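PDB 3NX4: putative oxidoreductase from Salmonella enterica subsp. enterica serovar Typhimurium, which binds NADP and probably reduces acryloyl-CoA with NADPH as a member of the medium-chain dehydrogenase/reductase family. Local coordinates for residues D33-Y41 with Q316-K324; P113-I124 with L282-Y291. One frame throughout, in Å; residues are numbered along the deposited sequence.

Contact 1 (D33-Y41 with Q316-K324); sequences DVHWSSLNY and QGRTLVKIK. With NAP (NADP nicotinamide-adenine-dinucleotide phosphate), chain C.
Arg318 and Ser38 meet in the buried part of this contact. NH2 of Arg318 donates to OG of Ser38 at 2.8 Å, with the oxygen in the guanidinium plane. Bends at chi2 (-81°) and chi3 (-58°) fold the arginine chain back to that hydroxyl. NH1 adds a weak bond to the carbonyl O of Leu39. NE of Arg318 bonds to the carbonyl of Ile123, and NH2 also reaches that of Met122. Ser38 OG is also bonded to Asp64.

Between Ser37 and Val321 the backbones pair both ways, N to O and O to N, each at 2.9 Å. Leu39 and Val321 pack on the same face of the sheet, CG to CG2 at 3.9 Å. These antiparallel strands belong to the GroES-like catalytic domain of the medium-chain dehydrogenase/reductase fold. At the end of segment 33-41, Tyr41 N bonds to O1N of the NADP pyrophosphate.

The end at the chain's C terminus is more open to solvent: Lys322 is partly exposed, and Lys324 is exposed and poorly ordered. His35 and Trp36 form a classic beta bulge against Ala66. His35 O accepts from both Ile323 N and Lys324 N, which come from one face of its carbonyl plane. Lys322 CB lies 3.5 Å from CZ3 of the Trp36 ring, while CD of Lys324 lies above the ring plane, toward its rim. In that plane, a water accepts from Trp36 NE1 at 2.9 Å and also from Lys324 NZ.

Contact 2 (P113-I124 with L282-Y291); sequences PAGLSSRNAMII and LVKDLPESFY
Asn120 lays its amide over one face of the Tyr291 ring. The two planes are only 16° apart, so the groups are stacked. CG of Asn120 is 3.5 Å from CD1 of Tyr291, and the amide is offset toward the rim of the ring. In Asn120, chi1 (-75°) brings CG over the ring, and chi2 (-16°) turns the amide nearly parallel to it. A water accepts from Asn120 ND2 and donates to OE1 of the poorly ordered Glu288, bridging the segments at this outer side. Phe290 CD2 lies over the opposite face of the Tyr291 ring.

Ile124 comes to the edge of the same ring. Its CD1 lies in the ring plane, 3.8 Å from Tyr291 OH. The side chains of Ile124 and Leu286 run antiparallel alongside each other, with CG1 against CD1. The other branch of Ile124, CG2, meets Leu282 CD1 tip to tip at 3.7 Å. Ile123 packs at the base of the tyrosine, with Ile123 CD1 4.0 Å from Tyr291 CB.

Val283 fills the other end. Its two methyls split the work. CG2 touches Leu116 CB at 3.7 Å and also Pro113 CB. CG1 lies against the backbone of the type II turn 113-116, 3.7 Å from Ala114 O. The Leu116 side chain stands roughly perpendicular to Tyr291, with CD1 near its OH.

No direct hydrogen bond joins the two segments. Ser117 OG accepts from Asn120 N at 2.9 Å. This N-cap bond ties the backbone of the stacked asparagine to the helix start. Helix 118-140 packs by its N-terminal turns into the junction of helices 272-285 and 288-294. This is consistent with the junction between the catalytic and nucleotide-binding parts of the medium-chain dehydrogenase/reductase fold.

In the fold
After strands 2-8 and 13-19 the chain lays down strand 30-39, which holds the first half of contact 1. It then reaches the turn and helix start at 113-124. The chain goes on through the parallel six-stranded nucleotide-binding sheet before residues 282-291 return to that helix start, closing contact 2. Strand 318-322 comes last and closes contact 1 against strand 30-39. Contact 2 therefore nests within contact 1, and the two do not cross. Their centres are 14 Å apart, but they touch. Arg318 of contact 1 meets the helix of contact 2, joining the C-terminal strand to helix 118-140.

Contact 1 (D33-Y41 with Q316-K324)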
loop_
_atom_site.group_PDB
_atom_site.type_symbol
_atom_site.label_atom_id
_atom_site.label_comp_id
_atom_site.label_asym_id
_atom_site.label_seq_id
_atom_site.Cartn_x
_atom_site.Cartn_y
_atom_site.Cartn_z
ATOM N N ASP A 33 -28.937 -8.558 25.529
ATOM C CA ASP A 33 -28.599 -9.667 26.404
ATOM C C ASP A 33 -27.589 -10.524 25.657
ATOM O O ASP A 33 -27.927 -11.158 24.657
ATOM C CB ASP A 33 -29.846 -10.476 26.751
ATOM C CG ASP A 33 -30.869 -9.662 27.528
ATOM O OD1 ASP A 33 -30.486 -8.644 28.148
ATOM O OD2 ASP A 33 -32.056 -10.046 27.521
ATOM N N VAL A 34 -26.350 -10.513 26.139
ATOM C CA VAL A 34 -25.229 -11.144 25.451
ATOM C C VAL A 34 -25.196 -12.644 25.680
ATOM O O VAL A 34 -25.314 -13.110 26.813
ATOM C CB VAL A 34 -23.893 -10.528 25.906
ATOM C CG1 VAL A 34 -22.716 -11.268 25.277
ATOM C CG2 VAL A 34 -23.860 -9.029 25.553
ATOM N N HIS A 35 -25.029 -13.404 24.604
ATOM C CA HIS A 35 -24.980 -14.858 24.721
ATOM C C HIS A 35 -23.599 -15.406 24.411
ATOM O O HIS A 35 -23.211 -16.447 24.935
ATOM C CB HIS A 35 -26.039 -15.503 23.830
ATOM C CG HIS A 35 -27.437 -15.132 24.214
ATOM N ND1 HIS A 35 -28.418 -14.856 23.287
ATOM C CD2 HIS A 35 -28.012 -14.970 25.430
ATOM C CE1 HIS A 35 -29.540 -14.548 23.913
ATOM N NE2 HIS A 35 -29.320 -14.607 25.215
ATOM N N TRP A 36 -22.859 -14.691 23.565
ATOM C CA TRP A 36 -21.505 -15.085 23.196
ATOM C C TRP A 36 -20.609 -13.868 23.067
ATOM O O TRP A 36 -21.063 -12.785 22.689
ATOM C CB TRP A 36 -21.512 -15.828 21.859
ATOM C CG TRP A 36 -22.370 -17.042 21.870
ATOM C CD1 TRP A 36 -23.671 -17.135 21.452
ATOM C CD2 TRP A 36 -22.001 -18.342 22.329
ATOM N NE1 TRP A 36 -24.128 -18.419 21.620
ATOM C CE2 TRP A 36 -23.124 -19.177 22.163
ATOM C CE3 TRP A 36 -20.825 -18.887 22.865
ATOM C CZ2 TRP A 36 -23.107 -20.528 22.516
ATOM C CZ3 TRP A 36 -20.814 -20.223 23.217
ATOM C CH2 TRP A 36 -21.945 -21.029 23.036
ATOM N N SER A 37 -19.337 -14.047 23.398
ATOM C CA SER A 37 -18.313 -13.067 23.069
ATOM C C SER A 37 -17.081 -13.834 22.576
ATOM O O SER A 37 -17.167 -15.029 22.291
ATOM C CB SER A 37 -17.979 -12.178 24.270
ATOM O OG SER A 37 -17.085 -11.133 23.903
ATOM N N SER A 38 -15.945 -13.153 22.463
ATOM C CA SER A 38 -14.707 -13.825 22.093
ATOM C C SER A 38 -13.506 -13.083 22.655
ATOM O O SER A 38 -13.644 -12.001 23.215
ATOM C CB SER A 38 -14.592 -13.967 20.565
ATOM O OG SER A 38 -14.019 -12.821 19.960
ATOM N N LEU A 39 -12.330 -13.687 22.541
ATOM C CA LEU A 39 -11.106 -13.006 22.923
ATOM C C LEU A 39 -10.241 -12.810 21.693
ATOM O O LEU A 39 -9.822 -13.781 21.062
ATOM C CB LEU A 39 -10.321 -13.817 23.949
ATOM C CG LEU A 39 -11.000 -14.032 25.297
ATOM C CD1 LEU A 39 -10.072 -14.816 26.239
ATOM C CD2 LEU A 39 -11.392 -12.694 25.900
ATOM N N ASN A 40 -9.976 -11.549 21.368
ATOM C CA ASN A 40 -9.046 -11.199 20.306
ATOM C C ASN A 40 -7.726 -10.763 20.911
ATOM O O ASN A 40 -7.630 -10.535 22.113
ATOM C CB ASN A 40 -9.614 -10.048 19.467
ATOM C CG ASN A 40 -10.909 -10.417 18.784
ATOM O OD1 ASN A 40 -10.896 -10.949 17.672
ATOM N ND2 ASN A 40 -12.044 -10.144 19.448
ATOM N N TYR A 41 -6.707 -10.635 20.072
ATOM C CA TYR A 41 -5.419 -10.144 20.531
ATOM C C TYR A 41 -5.603 -8.822 21.274
ATOM O O TYR A 41 -5.014 -8.605 22.333
ATOM C CB TYR A 41 -4.454 -9.977 19.349
ATOM C CG TYR A 41 -3.029 -9.693 19.759
ATOM C CD1 TYR A 41 -2.518 -8.398 19.726
ATOM C CD2 TYR A 41 -2.195 -10.718 20.199
ATOM C CE1 TYR A 41 -1.217 -8.135 20.107
ATOM C CE2 TYR A 41 -0.889 -10.462 20.581
ATOM C CZ TYR A 41 -0.406 -9.170 20.538
ATOM O OH TYR A 41 0.890 -8.913 20.922
ATOM N N GLN A 316 -3.950 -21.647 19.771
ATOM C CA GLN A 316 -4.149 -21.582 18.328
ATOM C C GLN A 316 -5.636 -21.445 17.999
ATOM O O GLN A 316 -6.491 -21.870 18.769
ATOM C CB GLN A 316 -3.521 -22.793 17.631
ATOM C CG GLN A 316 -4.034 -24.143 18.089
ATOM C CD GLN A 316 -3.281 -25.278 17.425
ATOM O OE1 GLN A 316 -2.076 -25.189 17.214
ATOM N NE2 GLN A 316 -3.995 -26.337 17.064
ATOM N N GLY A 317 -5.951 -20.825 16.869
ATOM C CA GLY A 317 -7.341 -20.668 16.487
ATOM C C GLY A 317 -8.041 -19.529 17.207
ATOM O O GLY A 317 -7.430 -18.512 17.530
ATOM N N ARG A 318 -9.333 -19.705 17.463
ATOM C CA ARG A 318 -10.168 -18.639 18.007
ATOM C C ARG A 318 -10.698 -18.984 19.402
ATOM O O ARG A 318 -11.100 -20.118 19.658
ATOM C CB ARG A 318 -11.331 -18.386 17.053
ATOM C CG ARG A 318 -10.901 -17.751 15.719
ATOM C CD ARG A 318 -10.713 -16.249 15.863
ATOM N NE ARG A 318 -11.952 -15.625 16.344
ATOM C CZ ARG A 318 -12.020 -14.794 17.376
ATOM N NH1 ARG A 318 -10.919 -14.445 18.023
ATOM N NH2 ARG A 318 -13.191 -14.298 17.752
ATOM N N THR A 319 -10.686 -18.008 20.301
ATOM C CA THR A 319 -11.196 -18.226 21.650
ATOM C C THR A 319 -12.613 -17.681 21.761
ATOM O O THR A 319 -12.834 -16.474 21.652
ATOM C CB THR A 319 -10.307 -17.558 22.718
ATOM O OG1 THR A 319 -8.988 -18.107 22.654
ATOM C CG2 THR A 319 -10.874 -17.796 24.117
ATOM N N LEU A 320 -13.559 -18.590 21.971
ATOM C CA LEU A 320 -14.977 -18.275 22.044
ATOM C C LEU A 320 -15.423 -18.246 23.505
ATOM O O LEU A 320 -15.116 -19.159 24.277
ATOM C CB LEU A 320 -15.782 -19.330 21.276
ATOM C CG LEU A 320 -17.308 -19.294 21.449
ATOM C CD1 LEU A 320 -17.914 -18.081 20.717
ATOM C CD2 LEU A 320 -17.939 -20.596 20.968
ATOM N N VAL A 321 -16.143 -17.200 23.886
ATOM C CA VAL A 321 -16.567 -17.052 25.269
ATOM C C VAL A 321 -18.076 -17.225 25.408
ATOM O O VAL A 321 -18.847 -16.461 24.860
ATOM C CB VAL A 321 -16.111 -15.705 25.860
ATOM C CG1 VAL A 321 -16.523 -15.603 27.318
ATOM C CG2 VAL A 321 -14.588 -15.561 25.716
ATOM N N LYS A 322 -18.487 -18.266 26.126
ATOM C CA LYS A 322 -19.900 -18.491 26.363
ATOM C C LYS A 322 -20.314 -17.610 27.535
ATOM O O LYS A 322 -19.776 -17.742 28.636
ATOM C CB LYS A 322 -20.172 -19.968 26.681
ATOM C CG LYS A 322 -21.657 -20.287 26.886
ATOM C CD LYS A 322 -21.861 -21.777 27.123
ATOM C CE LYS A 322 -23.332 -22.131 27.278
ATOM N NZ LYS A 322 -24.136 -21.738 26.087
ATOM N N ILE A 323 -21.251 -16.704 27.288
ATOM C CA ILE A 323 -21.677 -15.747 28.295
ATOM C C ILE A 323 -23.007 -16.195 28.885
ATOM O O ILE A 323 -23.202 -16.145 30.097
ATOM C CB ILE A 323 -21.826 -14.340 27.708
ATOM C CG1 ILE A 323 -20.468 -13.806 27.227
ATOM C CG2 ILE A 323 -22.443 -13.398 28.737
ATOM C CD1 ILE A 323 -19.506 -13.485 28.354
ATOM N N LYS A 324 -23.908 -16.646 28.018
ATOM C CA LYS A 324 -25.198 -17.182 28.444
ATOM C C LYS A 324 -25.017 -18.254 29.516
ATOM O O LYS A 324 -24.129 -19.107 29.424
ATOM C CB LYS A 324 -25.945 -17.773 27.245
ATOM C CG LYS A 324 -25.136 -18.816 26.486
ATOM C CD LYS A 324 -25.659 -19.040 25.078
ATOM C CE LYS A 324 -26.842 -19.986 25.060
ATOM N NZ LYS A 324 -27.287 -20.246 23.663
ATOM O OXT LYS A 324 -25.759 -18.296 30.499
HETATM P PA NAP C . -3.369 -14.062 17.535
HETATM O O1A NAP C . -4.455 -15.056 17.540
HETATM O O2A NAP C . -2.582 -13.904 18.768
HETATM O O5B NAP C . -2.409 -14.306 16.280
HETATM C C5B NAP C . -1.155 -13.682 16.255
HETATM C C4B NAP C . -0.204 -14.718 15.674
HETATM O O4B NAP C . 1.027 -14.102 15.413
HETATM C C3B NAP C . 0.077 -15.865 16.647
HETATM O O3B NAP C . -0.817 -16.940 16.426
HETATM C C2B NAP C . 1.495 -16.267 16.293
HETATM O O2B NAP C . 1.413 -17.204 15.245
HETATM C C1B NAP C . 2.091 -14.993 15.720
HETATM N N9A NAP C . 2.966 -14.312 16.686
HETATM C C8A NAP C . 2.709 -14.055 18.010
HETATM N N7A NAP C . 3.771 -13.382 18.518
HETATM C C5A NAP C . 4.681 -13.197 17.540
HETATM C C6A NAP C . 5.928 -12.586 17.514
HETATM N N6A NAP C . 6.441 -12.030 18.605
HETATM N N1A NAP C . 6.634 -12.555 16.338
HETATM C C2A NAP C . 6.115 -13.131 15.197
HETATM N N3A NAP C . 4.880 -13.745 15.227
HETATM C C4A NAP C . 4.182 -13.777 16.382
HETATM O O3 NAP C . -3.981 -12.604 17.197
HETATM P PN NAP C . -5.230 -12.210 16.274
HETATM O O1N NAP C . -6.431 -11.974 17.107
HETATM O O2N NAP C . -5.287 -13.212 15.185
HETATM O O5D NAP C . -4.676 -10.806 15.713
HETATM C C5D NAP C . -3.515 -10.809 14.916
HETATM C C4D NAP C . -2.964 -9.396 14.812
HETATM O O4D NAP C . -3.897 -8.611 14.110
HETATM C C3D NAP C . -2.802 -8.751 16.178
HETATM O O3D NAP C . -1.656 -7.928 16.164
HETATM C C2D NAP C . -4.038 -7.896 16.331
HETATM O O2D NAP C . -3.791 -6.767 17.132
HETATM C C1D NAP C . -4.277 -7.497 14.889
HETATM N N1N NAP C . -5.670 -7.151 14.581
HETATM C C2N NAP C . -5.931 -5.885 14.143
HETATM C C3N NAP C . -7.224 -5.491 13.808
HETATM C C7N NAP C . -7.359 -4.323 12.871
HETATM O O7N NAP C . -8.461 -3.459 12.977
HETATM N N7N NAP C . -6.415 -4.136 11.956
HETATM C C4N NAP C . -8.262 -6.415 13.926
HETATM C C5N NAP C . -7.982 -7.713 14.373
HETATM C C6N NAP C . -6.673 -8.073 14.688
HETATM P P2B NAP C . 2.482 -18.418 15.133
HETATM O O1X NAP C . 1.917 -19.408 14.151
HETATM O O2X NAP C . 3.800 -17.886 14.624
HETATM O O3X NAP C . 2.637 -19.030 16.500
HETATM O O HOH W 1 -26.663 -19.630 20.965
HETATM O O HOH W 2 -8.735 -16.079 20.315
#

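Contact 2 (P113-I124 with L282-Y291)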
loop_
_atom_site.group_PDB
_atom_site.type_symbol
_atom_site.label_atom_id
_atom_site.label_comp_id
_atom_site.label_asym_id
_atom_site.label_seq_id
_atom_site.Cartn_x
_atom_site.Cartn_y
_atom_site.Cartn_z
ATOM N N PRO A 113 -26.629 -12.077 10.544
ATOM C CA PRO A 113 -26.872 -12.432 9.140
ATOM C C PRO A 113 -27.637 -13.741 9.031
ATOM O O PRO A 113 -27.422 -14.634 9.837
ATOM C CB PRO A 113 -25.454 -12.588 8.564
ATOM C CG PRO A 113 -24.584 -11.785 9.465
ATOM C CD PRO A 113 -25.194 -11.897 10.834
ATOM N N ALA A 114 -28.528 -13.846 8.053
ATOM C CA ALA A 114 -29.196 -15.109 7.784
ATOM C C ALA A 114 -28.144 -16.163 7.456
ATOM O O ALA A 114 -27.169 -15.879 6.765
ATOM C CB ALA A 114 -30.165 -14.960 6.635
ATOM N N GLY A 115 -28.349 -17.374 7.956
ATOM C CA GLY A 115 -27.407 -18.453 7.755
ATOM C C GLY A 115 -26.294 -18.501 8.786
ATOM O O GLY A 115 -25.514 -19.448 8.809
ATOM N N LEU A 116 -26.205 -17.490 9.643
ATOM C CA LEU A 116 -25.135 -17.463 10.638
ATOM C C LEU A 116 -25.693 -17.568 12.052
ATOM O O LEU A 116 -26.515 -16.743 12.453
ATOM C CB LEU A 116 -24.317 -16.175 10.497
ATOM C CG LEU A 116 -23.014 -16.085 11.291
ATOM C CD1 LEU A 116 -22.033 -17.167 10.833
ATOM C CD2 LEU A 116 -22.383 -14.695 11.149
ATOM N N SER A 117 -25.241 -18.568 12.808
ATOM C CA SER A 117 -25.673 -18.713 14.194
ATOM C C SER A 117 -24.980 -17.669 15.058
ATOM O O SER A 117 -23.904 -17.200 14.733
ATOM C CB SER A 117 -25.379 -20.119 14.726
ATOM O OG SER A 117 -24.003 -20.262 15.061
ATOM N N SER A 118 -25.613 -17.306 16.160
ATOM C CA SER A 118 -25.028 -16.369 17.109
ATOM C C SER A 118 -23.664 -16.887 17.603
ATOM O O SER A 118 -22.699 -16.125 17.717
ATOM C CB SER A 118 -26.006 -16.165 18.282
ATOM O OG SER A 118 -25.534 -15.202 19.205
ATOM N N ARG A 119 -23.580 -18.191 17.871
ATOM C CA ARG A 119 -22.332 -18.796 18.337
ATOM C C ARG A 119 -21.232 -18.697 17.274
ATOM O O ARG A 119 -20.086 -18.337 17.567
ATOM C CB ARG A 119 -22.555 -20.262 18.763
ATOM C CG ARG A 119 -21.308 -20.941 19.352
ATOM C CD ARG A 119 -21.595 -22.392 19.758
ATOM N NE ARG A 119 -20.470 -22.988 20.475
ATOM C CZ ARG A 119 -19.482 -23.680 19.901
ATOM N NH1 ARG A 119 -19.479 -23.883 18.591
ATOM N NH2 ARG A 119 -18.504 -24.187 20.643
ATOM N N ASN A 120 -21.583 -19.003 16.033
ATOM C CA ASN A 120 -20.607 -18.923 14.949
ATOM C C ASN A 120 -20.154 -17.505 14.629
ATOM O O ASN A 120 -19.020 -17.298 14.191
ATOM C CB ASN A 120 -21.112 -19.637 13.701
ATOM C CG ASN A 120 -21.046 -21.152 13.845
ATOM O OD1 ASN A 120 -20.367 -21.662 14.734
ATOM N ND2 ASN A 120 -21.748 -21.873 12.979
ATOM N N ALA A 121 -21.038 -16.536 14.861
ATOM C CA ALA A 121 -20.722 -15.133 14.631
ATOM C C ALA A 121 -19.542 -14.716 15.496
ATOM O O ALA A 121 -18.733 -13.876 15.101
ATOM C CB ALA A 121 -21.949 -14.247 14.931
HETATM N N MSE A 122 -19.450 -15.310 16.680
HETATM C CA MSE A 122 -18.396 -14.962 17.631
HETATM C C MSE A 122 -17.141 -15.831 17.472
HETATM O O MSE A 122 -16.037 -15.392 17.791
HETATM C CB MSE A 122 -18.922 -15.008 19.067
HETATM C CG MSE A 122 -19.875 -13.841 19.386
HETATM SE SE MSE A 122 -18.922 -12.157 19.219
HETATM C CE MSE A 122 -19.621 -11.550 17.489
ATOM N N ILE A 123 -17.303 -17.048 16.976
ATOM C CA ILE A 123 -16.128 -17.808 16.547
ATOM C C ILE A 123 -15.393 -16.979 15.489
ATOM O O ILE A 123 -14.164 -16.909 15.478
ATOM C CB ILE A 123 -16.493 -19.205 16.016
ATOM C CG1 ILE A 123 -17.056 -20.065 17.165
ATOM C CG2 ILE A 123 -15.247 -19.887 15.373
ATOM C CD1 ILE A 123 -17.502 -21.445 16.749
ATOM N N ILE A 124 -16.157 -16.322 14.619
ATOM C CA ILE A 124 -15.572 -15.384 13.663
ATOM C C ILE A 124 -15.012 -14.167 14.397
ATOM O O ILE A 124 -13.797 -13.938 14.395
ATOM C CB ILE A 124 -16.597 -14.951 12.604
ATOM C CG1 ILE A 124 -17.014 -16.159 11.761
ATOM C CG2 ILE A 124 -16.025 -13.832 11.705
ATOM C CD1 ILE A 124 -18.269 -15.901 10.932
ATOM N N LEU A 282 -18.509 -13.898 4.646
ATOM C CA LEU A 282 -18.144 -14.896 5.645
ATOM C C LEU A 282 -19.153 -16.047 5.691
ATOM O O LEU A 282 -18.777 -17.216 5.687
ATOM C CB LEU A 282 -18.012 -14.246 7.027
ATOM C CG LEU A 282 -16.713 -13.451 7.231
ATOM C CD1 LEU A 282 -16.890 -12.483 8.385
ATOM C CD2 LEU A 282 -15.519 -14.393 7.478
ATOM N N VAL A 283 -20.436 -15.717 5.727
ATOM C CA VAL A 283 -21.447 -16.761 5.770
ATOM C C VAL A 283 -21.284 -17.670 4.555
ATOM O O VAL A 283 -21.430 -18.886 4.644
ATOM C CB VAL A 283 -22.866 -16.171 5.826
ATOM C CG1 VAL A 283 -23.902 -17.274 5.683
ATOM C CG2 VAL A 283 -23.054 -15.414 7.133
ATOM N N LYS A 284 -20.951 -17.071 3.421
ATOM C CA LYS A 284 -20.808 -17.826 2.186
ATOM C C LYS A 284 -19.497 -18.609 2.105
ATOM O O LYS A 284 -19.479 -19.742 1.625
ATOM C CB LYS A 284 -20.939 -16.886 0.980
ATOM C CG LYS A 284 -20.766 -17.564 -0.368
ATOM C CD LYS A 284 -20.931 -16.573 -1.517
ATOM C CE LYS A 284 -19.811 -15.526 -1.542
ATOM N NZ LYS A 284 -18.509 -16.041 -2.076
ATOM N N ASP A 285 -18.407 -18.013 2.581
ATOM C CA ASP A 285 -17.073 -18.516 2.259
ATOM C C ASP A 285 -16.369 -19.371 3.323
ATOM O O ASP A 285 -15.398 -20.063 3.009
ATOM C CB ASP A 285 -16.170 -17.365 1.798
ATOM C CG ASP A 285 -16.609 -16.792 0.466
ATOM O OD1 ASP A 285 -17.323 -17.498 -0.271
ATOM O OD2 ASP A 285 -16.243 -15.646 0.149
ATOM N N LEU A 286 -16.836 -19.329 4.568
ATOM C CA LEU A 286 -16.280 -20.223 5.594
ATOM C C LEU A 286 -16.996 -21.567 5.603
ATOM O O LEU A 286 -18.211 -21.625 5.768
ATOM C CB LEU A 286 -16.364 -19.611 6.989
ATOM C CG LEU A 286 -15.295 -18.642 7.477
ATOM C CD1 LEU A 286 -15.571 -18.297 8.932
ATOM C CD2 LEU A 286 -13.903 -19.246 7.334
ATOM N N PRO A 287 -16.238 -22.662 5.443
ATOM C CA PRO A 287 -16.834 -24.000 5.534
ATOM C C PRO A 287 -17.289 -24.315 6.955
ATOM O O PRO A 287 -16.692 -23.808 7.907
ATOM C CB PRO A 287 -15.680 -24.930 5.139
ATOM C CG PRO A 287 -14.443 -24.158 5.459
ATOM C CD PRO A 287 -14.784 -22.708 5.206
ATOM N N GLU A 288 -18.327 -25.140 7.090
ATOM C CA GLU A 288 -18.823 -25.565 8.394
ATOM C C GLU A 288 -17.703 -26.150 9.249
ATOM O O GLU A 288 -17.655 -25.951 10.465
ATOM C CB GLU A 288 -19.932 -26.609 8.221
ATOM C CG GLU A 288 -20.152 -27.494 9.440
ATOM C CD GLU A 288 -20.531 -26.707 10.683
ATOM O OE1 GLU A 288 -21.467 -25.879 10.600
ATOM O OE2 GLU A 288 -19.890 -26.912 11.739
ATOM N N SER A 289 -16.795 -26.872 8.601
ATOM C CA SER A 289 -15.700 -27.514 9.304
ATOM C C SER A 289 -14.829 -26.511 10.060
ATOM O O SER A 289 -14.191 -26.868 11.049
ATOM C CB SER A 289 -14.844 -28.320 8.324
ATOM O OG SER A 289 -14.173 -27.467 7.418
ATOM N N PHE A 290 -14.789 -25.263 9.593
ATOM C CA PHE A 290 -13.907 -24.267 10.197
ATOM C C PHE A 290 -14.283 -23.981 11.650
ATOM O O PHE A 290 -13.421 -23.902 12.525
ATOM C CB PHE A 290 -13.934 -22.948 9.407
ATOM C CG PHE A 290 -13.281 -21.812 10.129
ATOM C CD1 PHE A 290 -11.901 -21.667 10.110
ATOM C CD2 PHE A 290 -14.041 -20.899 10.846
ATOM C CE1 PHE A 290 -11.291 -20.626 10.789
ATOM C CE2 PHE A 290 -13.438 -19.861 11.525
ATOM C CZ PHE A 290 -12.060 -19.724 11.495
ATOM N N TYR A 291 -15.574 -23.809 11.889
ATOM C CA TYR A 291 -16.076 -23.441 13.210
ATOM C C TYR A 291 -15.704 -24.504 14.258
ATOM O O TYR A 291 -15.316 -24.183 15.382
ATOM C CB TYR A 291 -17.593 -23.226 13.154
ATOM C CG TYR A 291 -18.014 -22.175 12.140
ATOM C CD1 TYR A 291 -17.912 -20.823 12.431
ATOM C CD2 TYR A 291 -18.507 -22.539 10.889
ATOM C CE1 TYR A 291 -18.290 -19.859 11.503
ATOM C CE2 TYR A 291 -18.896 -21.586 9.957
ATOM C CZ TYR A 291 -18.781 -20.243 10.265
ATOM O OH TYR A 291 -19.168 -19.276 9.342
HETATM O O HOH W 3 -21.616 -24.807 13.131
#